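Cell division control protein (Pyrococcus abyssi, PDB 6RPP) is an intein of the HINT fold that probably excises itself from an MCM helicase precursor by protein splicing, joining the flanking host segments. Local coordinates at residues 83-88 with 130-135; 99-104 with 119-124. The protein carries 2 engineered substitutions. All coordinates share one frame; numbering follows the deposited sequence.

Interaction 1: 83-88 with 130-135; sequences VKTRGG and SWDEVA
Asp132 grips the type I beta turn that runs from Thr85 to Gly88, where strand 80-85 ends against its antiparallel neighbour, strand 128-140, in the beta-rich HINT fold of the intein. With CG anti to the backbone N (chi1 -176°), its carboxylate reaches across the strand gap and is shared between two donors. OD1 takes the Gly87 N-H on its syn side at 2.9 Å, while the hydroxyl OG1 of Thr85 donates to OD2 from above the carboxylate plane at 2.6 Å. Thr85 OG1 in turn receives the N-H of Lys89, so the carboxylate, the hydroxyl and the backbone just past the turn form a chain of bonds on the buried side. An asparagine here has one acceptor oxygen in place of two, and would probably leave either the Gly87 N-H or the Thr85 hydroxyl without its mate. Within the turn, Arg86 N donates to Glu133 O at 2.8 Å, and Ala135 N bonds to Lys84 O at 2.8 Å. The solvent side is looser. There the Arg86 chain, bent at chi3, folds back over the strand, and the CA of Ala135 lies under the centre of one guanidinium face. Guanidinium and carboxylate planes stand 88° apart in the salt bridge, in which Arg86 NE reaches Glu133 OE1 on its anti side, tilted out of both planes, at 2.9 Å.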
loop_
_atom_site.group_PDB
_atom_site.type_symbol
_atom_site.label_atom_id
_atom_site.label_comp_id
_atom_site.label_asym_id
_atom_site.label_seq_id
_atom_site.Cartn_x
_atom_site.Cartn_y
_atom_site.Cartn_z
ATOM N N VAL A 83 -1.814 -7.326 9.096
ATOM C CA VAL A 83 -2.755 -8.164 8.361
ATOM C C VAL A 83 -1.983 -9.335 7.813
ATOM O O VAL A 83 -0.944 -9.135 7.173
ATOM C CB VAL A 83 -3.424 -7.383 7.235
ATOM C CG1 VAL A 83 -4.330 -8.302 6.361
ATOM C CG2 VAL A 83 -4.196 -6.257 7.827
ATOM N N LYS A 84 -2.428 -10.551 8.126
ATOM C CA LYS A 84 -1.759 -11.760 7.665
ATOM C C LYS A 84 -2.738 -12.611 6.874
ATOM O O LYS A 84 -3.894 -12.768 7.297
ATOM C CB LYS A 84 -1.204 -12.595 8.843
ATOM C CG LYS A 84 -0.158 -11.881 9.704
ATOM C CD LYS A 84 0.188 -12.735 10.922
ATOM C CE LYS A 84 0.959 -13.970 10.527
ATOM N NZ LYS A 84 1.363 -14.740 11.782
ATOM N N THR A 85 -2.289 -13.196 5.753
ATOM C CA THR A 85 -3.174 -14.010 4.927
ATOM C C THR A 85 -2.808 -15.493 5.024
ATOM O O THR A 85 -1.715 -15.871 5.477
ATOM C CB THR A 85 -3.150 -13.616 3.447
ATOM O OG1 THR A 85 -1.886 -14.022 2.869
ATOM C CG2 THR A 85 -3.357 -12.109 3.234
ATOM N N ARG A 86 -3.749 -16.352 4.599
ATOM C CA ARG A 86 -3.488 -17.794 4.631
ATOM C C ARG A 86 -2.391 -18.181 3.648
ATOM O O ARG A 86 -1.667 -19.153 3.903
ATOM C CB ARG A 86 -4.773 -18.553 4.360
ATOM C CG ARG A 86 -5.594 -18.567 5.617
ATOM C CD ARG A 86 -6.842 -19.453 5.564
ATOM N NE ARG A 86 -7.999 -18.705 6.052
ATOM C CZ ARG A 86 -8.351 -18.597 7.331
ATOM N NH1 ARG A 86 -9.404 -17.864 7.668
ATOM N NH2 ARG A 86 -7.649 -19.209 8.278
ATOM N N GLY A 87 -2.278 -17.466 2.550
ATOM C CA GLY A 87 -1.274 -17.694 1.544
ATOM C C GLY A 87 0.071 -17.118 1.870
ATOM O O GLY A 87 0.981 -17.170 1.028
ATOM N N GLY A 88 0.225 -16.585 3.064
ATOM C CA GLY A 88 1.516 -16.257 3.603
ATOM C C GLY A 88 1.912 -14.806 3.569
ATOM O O GLY A 88 3.057 -14.510 3.950
ATOM N N SER A 130 -3.986 -14.066 -7.045
ATOM C CA SER A 130 -4.707 -14.977 -6.163
ATOM C C SER A 130 -5.576 -14.214 -5.170
ATOM O O SER A 130 -5.138 -13.227 -4.552
ATOM C CB SER A 130 -3.707 -15.870 -5.411
ATOM O OG SER A 130 -4.379 -16.597 -4.387
ATOM N N TRP A 131 -6.797 -14.669 -5.002
ATOM C CA TRP A 131 -7.655 -14.143 -3.939
ATOM C C TRP A 131 -7.407 -14.976 -2.687
ATOM O O TRP A 131 -7.703 -16.188 -2.650
ATOM C CB TRP A 131 -9.134 -14.151 -4.343
ATOM C CG TRP A 131 -9.381 -13.143 -5.430
ATOM C CD1 TRP A 131 -9.507 -13.395 -6.767
ATOM C CD2 TRP A 131 -9.553 -11.740 -5.271
ATOM N NE1 TRP A 131 -9.733 -12.233 -7.449
ATOM C CE2 TRP A 131 -9.780 -11.197 -6.554
ATOM C CE3 TRP A 131 -9.552 -10.885 -4.171
ATOM C CZ2 TRP A 131 -9.977 -9.839 -6.763
ATOM C CZ3 TRP A 131 -9.751 -9.527 -4.382
ATOM C CH2 TRP A 131 -9.947 -9.021 -5.667
ATOM N N ASP A 132 -6.928 -14.330 -1.621
ATOM C CA ASP A 132 -6.283 -15.013 -0.515
ATOM C C ASP A 132 -6.978 -14.644 0.799
ATOM O O ASP A 132 -7.013 -13.464 1.162
ATOM C CB ASP A 132 -4.791 -14.606 -0.512
ATOM C CG ASP A 132 -3.968 -15.311 0.525
ATOM O OD1 ASP A 132 -4.473 -16.189 1.249
ATOM O OD2 ASP A 132 -2.757 -14.923 0.598
ATOM N N GLU A 133 -7.523 -15.640 1.501
ATOM C CA GLU A 133 -8.233 -15.383 2.763
ATOM C C GLU A 133 -7.353 -14.705 3.794
ATOM O O GLU A 133 -6.241 -15.169 4.105
ATOM C CB GLU A 133 -8.759 -16.690 3.359
ATOM C CG GLU A 133 -9.805 -17.325 2.455
ATOM C CD GLU A 133 -10.414 -18.584 3.034
ATOM O OE1 GLU A 133 -10.206 -18.852 4.233
ATOM O OE2 GLU A 133 -11.109 -19.301 2.283
ATOM N N VAL A 134 -7.885 -13.643 4.401
ATOM C CA VAL A 134 -7.233 -13.143 5.609
ATOM C C VAL A 134 -7.248 -14.236 6.690
ATOM O O VAL A 134 -8.271 -14.917 6.920
ATOM C CB VAL A 134 -7.941 -11.858 6.084
ATOM C CG1 VAL A 134 -7.404 -11.403 7.456
ATOM C CG2 VAL A 134 -7.808 -10.760 5.048
ATOM N N ALA A 135 -6.111 -14.405 7.380
ATOM C CA ALA A 135 -5.898 -15.354 8.461
ATOM C C ALA A 135 -6.110 -14.716 9.827
ATOM O O ALA A 135 -6.796 -15.292 10.674
ATOM C CB ALA A 135 -4.478 -15.969 8.378
#

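Interaction 2: 99-104 with 119-124; sequences FFVLEE and NKIATI
Ile121 packs against Phe99 and Val101 at the buried centre of this strand pair. Its CG1 branch sits between the backbone N and the carbonyl carbon (chi1 60°), which carries CD1 to the Phe99 ring, 3.8 Å from CD2. The CG2 branch meets Val101 CG2 at 4.1 Å and also touches Phe99 CB. Leu115, from a loop, packs on both Phe99 and Val101. On the other side of the strands the CB atoms of Phe100 and Ala122 come together, while the phenyl ring leads away to Val107 and Met109.

Between the backbones, Leu102 N donates to Lys120 O at 3.0 Å, and Val101 CA adds a CA-H...O contact to the same oxygen. A water lies to either side of this bond along the strands: one takes the N-H of Ala122 and donates to Phe100 O, the other takes that of Lys120 and donates to Leu102 O at 2.7 Å. At the polar edge Glu103 OE1 lies 3.4 Å from Asn119 ND2 at a poor angle for bonding; Arg110 instead holds both residues, bonding Glu103 OE1 and Asn119 OD1, while Glu116 N also donates to the amide oxygen. The two are neighbouring, strongly twisted strands of an antiparallel sheet in the beta-rich HINT fold of inteins.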
loop_
_atom_site.group_PDB
_atom_site.type_symbol
_atom_site.label_atom_id
_atom_site.label_comp_id
_atom_site.label_asym_id
_atom_site.label_seq_id
_atom_site.Cartn_x
_atom_site.Cartn_y
_atom_site.Cartn_z
ATOM N N PHE A 99 -8.575 -2.445 1.588
ATOM C CA PHE A 99 -8.171 -3.600 0.814
ATOM C C PHE A 99 -9.271 -3.920 -0.176
ATOM O O PHE A 99 -10.434 -3.683 0.095
ATOM C CB PHE A 99 -7.937 -4.838 1.710
ATOM C CG PHE A 99 -6.694 -4.751 2.508
ATOM C CD1 PHE A 99 -6.698 -4.026 3.696
ATOM C CD2 PHE A 99 -5.573 -5.431 2.156
ATOM C CE1 PHE A 99 -5.533 -3.928 4.481
ATOM C CE2 PHE A 99 -4.394 -5.331 2.904
ATOM C CZ PHE A 99 -4.368 -4.610 4.082
ATOM N N PHE A 100 -8.875 -4.399 -1.353
ATOM C CA PHE A 100 -9.804 -5.025 -2.286
ATOM C C PHE A 100 -10.255 -6.371 -1.730
ATOM O O PHE A 100 -9.410 -7.235 -1.465
ATOM C CB PHE A 100 -9.110 -5.246 -3.631
ATOM C CG PHE A 100 -8.478 -3.997 -4.195
ATOM C CD1 PHE A 100 -9.260 -3.023 -4.795
ATOM C CD2 PHE A 100 -7.116 -3.799 -4.095
ATOM C CE1 PHE A 100 -8.686 -1.865 -5.300
ATOM C CE2 PHE A 100 -6.534 -2.648 -4.581
ATOM C CZ PHE A 100 -7.297 -1.691 -5.195
ATOM N N VAL A 101 -11.571 -6.572 -1.582
ATOM C CA VAL A 101 -12.103 -7.833 -1.071
ATOM C C VAL A 101 -13.069 -8.396 -2.092
ATOM O O VAL A 101 -14.010 -7.712 -2.512
ATOM C CB VAL A 101 -12.820 -7.678 0.287
ATOM C CG1 VAL A 101 -13.453 -9.003 0.698
ATOM C CG2 VAL A 101 -11.813 -7.214 1.343
ATOM N N LEU A 102 -12.879 -9.653 -2.445
ATOM C CA LEU A 102 -13.790 -10.324 -3.353
ATOM C C LEU A 102 -14.847 -11.038 -2.528
ATOM O O LEU A 102 -14.541 -11.988 -1.809
ATOM C CB LEU A 102 -13.024 -11.313 -4.218
ATOM C CG LEU A 102 -13.878 -12.214 -5.106
ATOM C CD1 LEU A 102 -14.517 -11.429 -6.247
ATOM C CD2 LEU A 102 -13.026 -13.366 -5.632
ATOM N N GLU A 103 -16.096 -10.599 -2.629
ATOM C CA GLU A 103 -17.146 -11.218 -1.841
ATOM C C GLU A 103 -18.331 -11.450 -2.759
ATOM O O GLU A 103 -18.842 -10.499 -3.363
ATOM C CB GLU A 103 -17.511 -10.345 -0.640
ATOM C CG GLU A 103 -17.925 -11.137 0.585
ATOM C CD GLU A 103 -17.903 -10.294 1.843
ATOM O OE1 GLU A 103 -17.034 -10.530 2.710
ATOM O OE2 GLU A 103 -18.750 -9.385 1.958
ATOM N N GLU A 104 -18.721 -12.719 -2.899
ATOM C CA GLU A 104 -19.845 -13.153 -3.723
ATOM C C GLU A 104 -19.789 -12.527 -5.117
ATOM O O GLU A 104 -20.720 -11.866 -5.584
ATOM C CB GLU A 104 -21.178 -12.867 -3.025
ATOM C CG GLU A 104 -21.377 -13.663 -1.728
ATOM C CD GLU A 104 -21.732 -12.783 -0.540
ATOM O OE1 GLU A 104 -22.251 -13.315 0.469
ATOM O OE2 GLU A 104 -21.501 -11.560 -0.616
ATOM N N ASN A 119 -12.032 -13.188 4.744
ATOM C CA ASN A 119 -12.195 -12.227 3.655
ATOM C C ASN A 119 -11.051 -12.431 2.669
ATOM O O ASN A 119 -9.875 -12.458 3.058
ATOM C CB ASN A 119 -12.163 -10.780 4.160
ATOM C CG ASN A 119 -13.398 -10.348 4.965
ATOM O OD1 ASN A 119 -13.309 -9.269 5.578
ATOM N ND2 ASN A 119 -14.508 -11.096 4.954
ATOM N N LYS A 120 -11.373 -12.576 1.391
ATOM C CA LYS A 120 -10.319 -12.775 0.379
ATOM C C LYS A 120 -9.800 -11.445 -0.188
ATOM O O LYS A 120 -10.567 -10.641 -0.726
ATOM C CB LYS A 120 -10.889 -13.658 -0.741
ATOM C CG LYS A 120 -11.152 -15.073 -0.266
ATOM C CD LYS A 120 -11.671 -15.935 -1.420
ATOM C CE LYS A 120 -11.690 -17.387 -1.023
ATOM N NZ LYS A 120 -12.136 -18.273 -2.151
ATOM N N ILE A 121 -8.473 -11.243 -0.132
ATOM C CA ILE A 121 -7.862 -10.014 -0.623
ATOM C C ILE A 121 -6.951 -10.370 -1.788
ATOM O O ILE A 121 -6.555 -11.520 -1.977
ATOM C CB ILE A 121 -7.072 -9.212 0.455
ATOM C CG1 ILE A 121 -5.929 -10.026 1.053
ATOM C CG2 ILE A 121 -8.074 -8.761 1.566
ATOM C CD1 ILE A 121 -4.907 -9.169 1.782
ATOM N N ALA A 122 -6.593 -9.356 -2.558
ATOM C CA ALA A 122 -5.881 -9.572 -3.803
ATOM C C ALA A 122 -4.368 -9.661 -3.582
ATOM O O ALA A 122 -3.775 -8.775 -2.971
ATOM C CB ALA A 122 -6.205 -8.418 -4.756
ATOM N N THR A 123 -3.766 -10.751 -4.043
ATOM C CA THR A 123 -2.352 -11.025 -3.771
ATOM C C THR A 123 -1.718 -11.609 -5.022
ATOM O O THR A 123 -2.389 -11.885 -6.025
ATOM C CB THR A 123 -2.170 -12.034 -2.626
ATOM O OG1 THR A 123 -2.594 -13.362 -3.047
ATOM C CG2 THR A 123 -2.932 -11.625 -1.373
ATOM N N ILE A 124 -0.411 -11.815 -4.966
ATOM C CA ILE A 124 0.279 -12.641 -5.953
ATOM C C ILE A 124 0.754 -13.928 -5.287
ATOM O O ILE A 124 1.176 -13.928 -4.114
ATOM C CB ILE A 124 1.448 -11.823 -6.536
ATOM C CG1 ILE A 124 1.795 -12.385 -7.906
ATOM C CG2 ILE A 124 2.677 -11.741 -5.587
ATOM C CD1 ILE A 124 0.962 -11.689 -8.995
HETATM O O HOH W 1 -6.755 -6.578 -1.668
HETATM O O HOH W 2 -14.159 -12.834 0.689
#

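In the fold
Both interactions belong to one antiparallel sheet, and strands 120-125 and 128-140, consecutive in the chain, join them: Val134 N probably bonds to Asn119 O, and Asp132 N to Ile121 O. The indole of Trp131, which takes no part in interaction 1, packs on the CB of Leu102 and the backbone of Ile121 in interaction 2. Their centres lie about 9 Å apart, and each mixes buried and exposed residues. Chemistry separates them. Interaction 1, at a strand end and turn, relies on direct polar bonds and a surface ion pair; interaction 2 relies on buried apolar side chains, with one direct backbone hydrogen bond and bridging waters between its strands.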